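Local structure of urea carboxylase (Thermus thermophilus, 3OEP) at residues Pro221-Val235 with Leu273-Arg287. The protein is of unknown function but resembles the KipI and KipA proteins, with hydrolase activity or ATP binding no more than a possibility. Sequence-based numbering, arbitrary orientation. Where two conformers were deposited one is given.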
loop_
_atom_site.group_PDB
_atom_site.type_symbol
_atom_site.label_atom_id
_atom_site.label_comp_id
_atom_site.label_asym_id
_atom_site.label_seq_id
_atom_site.Cartn_x
_atom_site.Cartn_y
_atom_site.Cartn_z
ATOM N N PRO A 221 -12.927 -12.381 -24.353
ATOM C CA PRO A 221 -11.511 -12.098 -24.580
ATOM C C PRO A 221 -11.306 -10.872 -25.471
ATOM O O PRO A 221 -11.954 -10.731 -26.514
ATOM C CB PRO A 221 -10.999 -13.374 -25.256
ATOM C CG PRO A 221 -11.917 -14.419 -24.817
ATOM C CD PRO A 221 -13.258 -13.781 -24.668
ATOM N N ALA A 222 -10.418 -9.987 -25.039
ATOM C CA ALA A 222 -10.274 -8.670 -25.645
ATOM C C ALA A 222 -8.883 -8.421 -26.191
ATOM O O ALA A 222 -8.736 -7.868 -27.282
ATOM C CB ALA A 222 -10.622 -7.601 -24.627
ATOM N N LEU A 223 -7.859 -8.775 -25.417
ATOM C CA LEU A 223 -6.485 -8.479 -25.802
ATOM C C LEU A 223 -5.490 -9.466 -25.199
ATOM O O LEU A 223 -5.746 -10.084 -24.151
ATOM C CB LEU A 223 -6.117 -7.036 -25.434
ATOM C CG LEU A 223 -6.061 -6.696 -23.944
ATOM C CD1 LEU A 223 -4.659 -6.931 -23.393
ATOM C CD2 LEU A 223 -6.496 -5.245 -23.707
ATOM N N LEU A 224 -4.373 -9.605 -25.902
ATOM C CA LEU A 224 -3.259 -10.458 -25.522
ATOM C C LEU A 224 -2.068 -9.593 -25.172
ATOM O O LEU A 224 -1.708 -8.679 -25.930
ATOM C CB LEU A 224 -2.864 -11.370 -26.692
ATOM C CG LEU A 224 -1.589 -12.200 -26.522
ATOM C CD1 LEU A 224 -1.745 -13.286 -25.447
ATOM C CD2 LEU A 224 -1.198 -12.823 -27.856
ATOM N N VAL A 225 -1.453 -9.889 -24.032
ATOM C CA VAL A 225 -0.181 -9.293 -23.672
ATOM C C VAL A 225 0.910 -10.099 -24.370
ATOM O O VAL A 225 1.203 -11.235 -23.983
ATOM C CB VAL A 225 0.057 -9.322 -22.149
ATOM C CG1 VAL A 225 1.397 -8.641 -21.811
ATOM C CG2 VAL A 225 -1.111 -8.669 -21.417
ATOM N N GLU A 226 1.483 -9.533 -25.426
ATOM C CA GLU A 226 2.556 -10.201 -26.157
ATOM C C GLU A 226 3.875 -10.072 -25.409
ATOM O O GLU A 226 4.634 -11.046 -25.303
ATOM C CB GLU A 226 2.684 -9.643 -27.568
ATOM C CG GLU A 226 1.471 -9.963 -28.446
ATOM C CD GLU A 226 1.837 -10.259 -29.887
ATOM O OE1 GLU A 226 2.889 -10.890 -30.125
ATOM O OE2 GLU A 226 1.058 -9.889 -30.787
ATOM N N GLU A 227 4.135 -8.866 -24.907
ATOM C CA GLU A 227 5.310 -8.575 -24.095
ATOM C C GLU A 227 4.876 -7.675 -22.937
ATOM O O GLU A 227 4.120 -6.727 -23.144
ATOM C CB GLU A 227 6.377 -7.866 -24.938
ATOM C CG GLU A 227 6.594 -8.491 -26.314
ATOM C CD GLU A 227 7.623 -7.753 -27.150
ATOM O OE1 GLU A 227 8.563 -7.173 -26.569
ATOM O OE2 GLU A 227 7.493 -7.762 -28.394
ATOM N N PRO A 228 5.332 -7.976 -21.711
ATOM C CA PRO A 228 5.014 -7.092 -20.603
ATOM C C PRO A 228 5.905 -5.859 -20.617
ATOM O O PRO A 228 6.999 -5.886 -21.182
ATOM C CB PRO A 228 5.334 -7.946 -19.381
ATOM C CG PRO A 228 6.430 -8.807 -19.827
ATOM C CD PRO A 228 6.091 -9.153 -21.253
ATOM N N GLY A 229 5.417 -4.785 -20.019
ATOM C CA GLY A 229 6.256 -3.644 -19.700
ATOM C C GLY A 229 6.938 -3.893 -18.365
ATOM O O GLY A 229 6.937 -5.017 -17.845
ATOM N N LEU A 230 7.502 -2.839 -17.794
ATOM C CA LEU A 230 8.209 -2.936 -16.515
ATOM C C LEU A 230 7.301 -3.434 -15.385
ATOM O O LEU A 230 7.679 -4.332 -14.625
ATOM C CB LEU A 230 8.795 -1.572 -16.151
ATOM C CG LEU A 230 9.541 -1.439 -14.822
ATOM C CD1 LEU A 230 10.722 -2.389 -14.774
ATOM C CD2 LEU A 230 9.991 0.002 -14.624
ATOM N N MET A 231 6.117 -2.838 -15.271
ATOM C CA MET A 231 5.152 -3.206 -14.232
ATOM C C MET A 231 3.745 -2.772 -14.636
ATOM O O MET A 231 3.239 -1.728 -14.204
ATOM C CB MET A 231 5.547 -2.613 -12.870
ATOM C CG MET A 231 4.888 -3.338 -11.692
ATOM S SD MET A 231 5.198 -2.583 -10.081
ATOM C CE MET A 231 6.987 -2.660 -10.005
ATOM N N ASP A 232 3.118 -3.589 -15.479
ATOM C CA ASP A 232 1.770 -3.313 -15.969
ATOM C C ASP A 232 0.784 -3.891 -14.970
ATOM O O ASP A 232 0.862 -5.076 -14.643
ATOM C CB ASP A 232 1.527 -3.966 -17.336
ATOM C CG ASP A 232 2.701 -3.830 -18.278
ATOM O OD1 ASP A 232 3.145 -4.877 -18.804
ATOM O OD2 ASP A 232 3.182 -2.695 -18.507
ATOM N N LEU A 233 -0.137 -3.061 -14.487
ATOM C CA LEU A 233 -1.086 -3.465 -13.462
ATOM C C LEU A 233 -2.501 -3.167 -13.922
ATOM O O LEU A 233 -2.761 -2.088 -14.445
ATOM C CB LEU A 233 -0.826 -2.695 -12.168
ATOM C CG LEU A 233 0.545 -2.838 -11.509
ATOM C CD1 LEU A 233 0.652 -1.901 -10.300
ATOM C CD2 LEU A 233 0.780 -4.282 -11.088
ATOM N N VAL A 234 -3.413 -4.110 -13.707
ATOM C CA VAL A 234 -4.835 -3.825 -13.849
ATOM C C VAL A 234 -5.314 -3.228 -12.530
ATOM O O VAL A 234 -5.290 -3.908 -11.505
ATOM C CB VAL A 234 -5.643 -5.090 -14.166
ATOM C CG1 VAL A 234 -7.132 -4.776 -14.213
ATOM C CG2 VAL A 234 -5.181 -5.682 -15.500
ATOM N N VAL A 235 -5.732 -1.966 -12.555
ATOM C CA VAL A 235 -6.199 -1.280 -11.344
ATOM C C VAL A 235 -7.630 -0.773 -11.478
ATOM O O VAL A 235 -8.063 -0.405 -12.570
ATOM C CB VAL A 235 -5.285 -0.091 -10.978
ATOM C CG1 VAL A 235 -3.871 -0.573 -10.661
ATOM C CG2 VAL A 235 -5.265 0.958 -12.096
ATOM N N LEU A 273 -8.793 -0.821 -15.448
ATOM C CA LEU A 273 -8.021 -0.461 -16.635
ATOM C C LEU A 273 -6.551 -0.772 -16.377
ATOM O O LEU A 273 -6.198 -1.220 -15.282
ATOM C CB LEU A 273 -8.249 1.013 -17.017
ATOM C CG LEU A 273 -7.499 2.129 -16.281
ATOM C CD1 LEU A 273 -7.922 3.485 -16.842
ATOM C CD2 LEU A 273 -7.724 2.080 -14.808
ATOM N N LEU A 274 -5.718 -0.572 -17.395
ATOM C CA LEU A 274 -4.296 -0.878 -17.309
ATOM C C LEU A 274 -3.479 0.368 -16.964
ATOM O O LEU A 274 -3.655 1.408 -17.577
ATOM C CB LEU A 274 -3.815 -1.452 -18.641
ATOM C CG LEU A 274 -2.428 -2.089 -18.649
ATOM C CD1 LEU A 274 -2.321 -3.146 -17.570
ATOM C CD2 LEU A 274 -2.138 -2.689 -20.018
ATOM N N GLU A 275 -2.592 0.242 -15.974
ATOM C CA GLU A 275 -1.603 1.265 -15.657
ATOM C C GLU A 275 -0.248 0.680 -16.030
ATOM O O GLU A 275 0.023 -0.482 -15.736
ATOM C CB GLU A 275 -1.604 1.602 -14.161
ATOM C CG GLU A 275 -0.570 2.657 -13.776
ATOM C CD GLU A 275 -0.454 2.850 -12.280
ATOM O OE1 GLU A 275 0.500 2.292 -11.702
ATOM O OE2 GLU A 275 -1.302 3.565 -11.695
ATOM N N PHE A 276 0.597 1.478 -16.672
ATOM C CA PHE A 276 1.981 1.081 -16.935
ATOM C C PHE A 276 2.928 2.249 -16.719
ATOM O O PHE A 276 2.555 3.410 -16.888
ATOM C CB PHE A 276 2.147 0.514 -18.349
ATOM C CG PHE A 276 1.525 1.357 -19.417
ATOM C CD1 PHE A 276 2.284 2.261 -20.139
ATOM C CD2 PHE A 276 0.168 1.248 -19.696
ATOM C CE1 PHE A 276 1.698 3.044 -21.123
ATOM C CE2 PHE A 276 -0.422 2.034 -20.675
ATOM C CZ PHE A 276 0.347 2.928 -21.388
ATOM N N ALA A 277 4.160 1.933 -16.338
ATOM C CA ALA A 277 5.134 2.955 -16.000
ATOM C C ALA A 277 6.489 2.667 -16.627
ATOM O O ALA A 277 6.914 1.513 -16.694
ATOM C CB ALA A 277 5.267 3.071 -14.487
ATOM N N TYR A 278 7.142 3.728 -17.101
ATOM C CA TYR A 278 8.516 3.692 -17.621
ATOM C C TYR A 278 8.637 2.969 -18.976
ATOM O O TYR A 278 9.126 3.541 -19.958
ATOM C CB TYR A 278 9.491 3.119 -16.568
ATOM C CG TYR A 278 9.581 3.944 -15.273
ATOM C CD1 TYR A 278 8.826 3.612 -14.148
ATOM C CD2 TYR A 278 10.420 5.052 -15.192
ATOM C CE1 TYR A 278 8.910 4.373 -12.963
ATOM C CE2 TYR A 278 10.513 5.811 -14.023
ATOM C CZ TYR A 278 9.759 5.469 -12.915
ATOM O OH TYR A 278 9.872 6.243 -11.767
ATOM N N LYS A 279 8.181 1.718 -19.025
ATOM C CA LYS A 279 8.139 0.943 -20.253
ATOM C C LYS A 279 6.787 0.251 -20.337
ATOM O O LYS A 279 6.383 -0.440 -19.403
ATOM C CB LYS A 279 9.252 -0.101 -20.277
ATOM C CG LYS A 279 9.341 -0.892 -21.569
ATOM C CD LYS A 279 10.463 -1.908 -21.524
ATOM C CE LYS A 279 10.484 -2.756 -22.785
ATOM N NZ LYS A 279 11.567 -3.776 -22.749
ATOM N N GLY A 280 6.110 0.449 -21.461
ATOM C CA GLY A 280 4.784 -0.096 -21.671
ATOM C C GLY A 280 4.809 -1.485 -22.280
ATOM O O GLY A 280 5.841 -1.933 -22.786
ATOM N N PRO A 281 3.659 -2.170 -22.242
ATOM C CA PRO A 281 3.528 -3.489 -22.830
ATOM C C PRO A 281 3.337 -3.428 -24.335
ATOM O O PRO A 281 3.096 -2.358 -24.894
ATOM C CB PRO A 281 2.266 -4.038 -22.162
ATOM C CG PRO A 281 1.440 -2.846 -21.907
ATOM C CD PRO A 281 2.409 -1.727 -21.602
ATOM N N VAL A 282 3.461 -4.586 -24.966
ATOM C CA VAL A 282 3.073 -4.771 -26.355
ATOM C C VAL A 282 1.801 -5.617 -26.334
ATOM O O VAL A 282 1.815 -6.745 -25.840
ATOM C CB VAL A 282 4.178 -5.480 -27.152
ATOM C CG1 VAL A 282 3.746 -5.686 -28.607
ATOM C CG2 VAL A 282 5.492 -4.685 -27.074
ATOM N N LEU A 283 0.712 -5.062 -26.860
ATOM C CA LEU A 283 -0.613 -5.668 -26.740
ATOM C C LEU A 283 -1.226 -5.873 -28.115
ATOM O O LEU A 283 -1.080 -5.028 -28.993
ATOM C CB LEU A 283 -1.549 -4.753 -25.940
ATOM C CG LEU A 283 -1.076 -4.268 -24.578
ATOM C CD1 LEU A 283 -2.054 -3.245 -23.998
ATOM C CD2 LEU A 283 -0.872 -5.464 -23.630
ATOM N N THR A 284 -1.944 -6.975 -28.294
ATOM C CA THR A 284 -2.652 -7.210 -29.553
ATOM C C THR A 284 -4.135 -7.481 -29.286
ATOM O O THR A 284 -4.482 -8.294 -28.427
ATOM C CB THR A 284 -1.999 -8.353 -30.342
ATOM O OG1 THR A 284 -0.629 -8.014 -30.587
ATOM C CG2 THR A 284 -2.713 -8.577 -31.682
ATOM N N ALA A 285 -4.995 -6.771 -30.011
ATOM C CA ALA A 285 -6.439 -6.916 -29.876
ATOM C C ALA A 285 -6.888 -8.279 -30.402
ATOM O O ALA A 285 -6.402 -8.743 -31.432
ATOM C CB ALA A 285 -7.162 -5.789 -30.627
ATOM N N LEU A 286 -7.808 -8.915 -29.681
ATOM C CA LEU A 286 -8.400 -10.191 -30.100
ATOM C C LEU A 286 -9.817 -10.008 -30.654
ATOM O O LEU A 286 -10.436 -10.959 -31.153
ATOM C CB LEU A 286 -8.422 -11.158 -28.918
ATOM C CG LEU A 286 -7.048 -11.447 -28.310
ATOM C CD1 LEU A 286 -7.189 -12.393 -27.128
ATOM C CD2 LEU A 286 -6.078 -12.027 -29.369
ATOM N N ARG A 287 -10.319 -8.784 -30.569
ATOM C CA ARG A 287 -11.589 -8.391 -31.168
ATOM C C ARG A 287 -11.450 -6.907 -31.481
ATOM O O ARG A 287 -10.504 -6.276 -31.020
ATOM C CB ARG A 287 -12.742 -8.614 -30.190
ATOM C CG ARG A 287 -12.620 -7.817 -28.891
ATOM C CD ARG A 287 -13.725 -8.164 -27.896
ATOM N NE ARG A 287 -15.017 -7.621 -28.316
ATOM C CZ ARG A 287 -16.127 -8.326 -28.567
ATOM N NH1 ARG A 287 -16.163 -9.650 -28.429
ATOM N NH2 ARG A 287 -17.230 -7.686 -28.951
HETATM O O HOH W 1 -14.210 -11.533 -27.684
HETATM O O HOH W 2 7.204 -4.220 -23.707
HETATM O O HOH W 3 4.824 -1.016 -17.125
HETATM O O HOH W 4 2.359 0.708 -13.184
#
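The carboxylate of Asp-232 overlaps the ring of Pro-281, its OD2 lying 3.3 Å from CD, while the same oxygen approaches CB of Phe-276. Around this meeting two antiparallel ladders follow one another, 221-225 with 282-285 and 233-235 with 273-277, in two sheets of the half of the chain that carries the carboxyltransferase A and B family, of the cyclophilin-like clan; the backbone bends at Glu-226. With CG opposite its carbonyl carbon (chi1 -42°), Asp-232 brings OD1 to Gly-229 N, which binds its syn lone pair at 2.6 Å and closes the loop between the strands. With an alanine in place of Asp-232, Gly-229 N would probably be left without its side-chain acceptor and Pro-281 without the group packed against it, the loop becoming freer to move. A water accepting from Met-231 N and Ala-277 N, one from each segment, and lying by Asp-232 OD2 ties the two segments together.

At the bend Glu-226 and Glu-227 lie opposite the single Val-282, a classic beta bulge: Val-282 O accepts from Glu-226 N at 2.8 Å and, on a lone pair, from Glu-227 N at 3.3 Å. The extended Glu-227 lies alongside Val-282, with CD 3.7 Å from CG2. Glu-226, bent at chi2 (-143°), instead reaches across to Thr-284, whose OG1 donates to the anti side of OE2 at 2.5 Å; this hydroxyl also bonds Thr-320 of the adjoining strand.

Among the apolar side chains, Leu-283 CD2 lies against Val-225 CG2, and in the second ladder Val-235 CG2 meets Leu-273 CD2 at 3.8 Å. Nearby, Glu-275 pairs with Arg-331 and Arg-420 and accepts from Tyr-333. At the far end of the first ladder, Arg-287 CD lies 3.4 Å from Pro-221 O, and one water donates to that carbonyl while accepting from Arg-287 NH1 in the guanidinium plane.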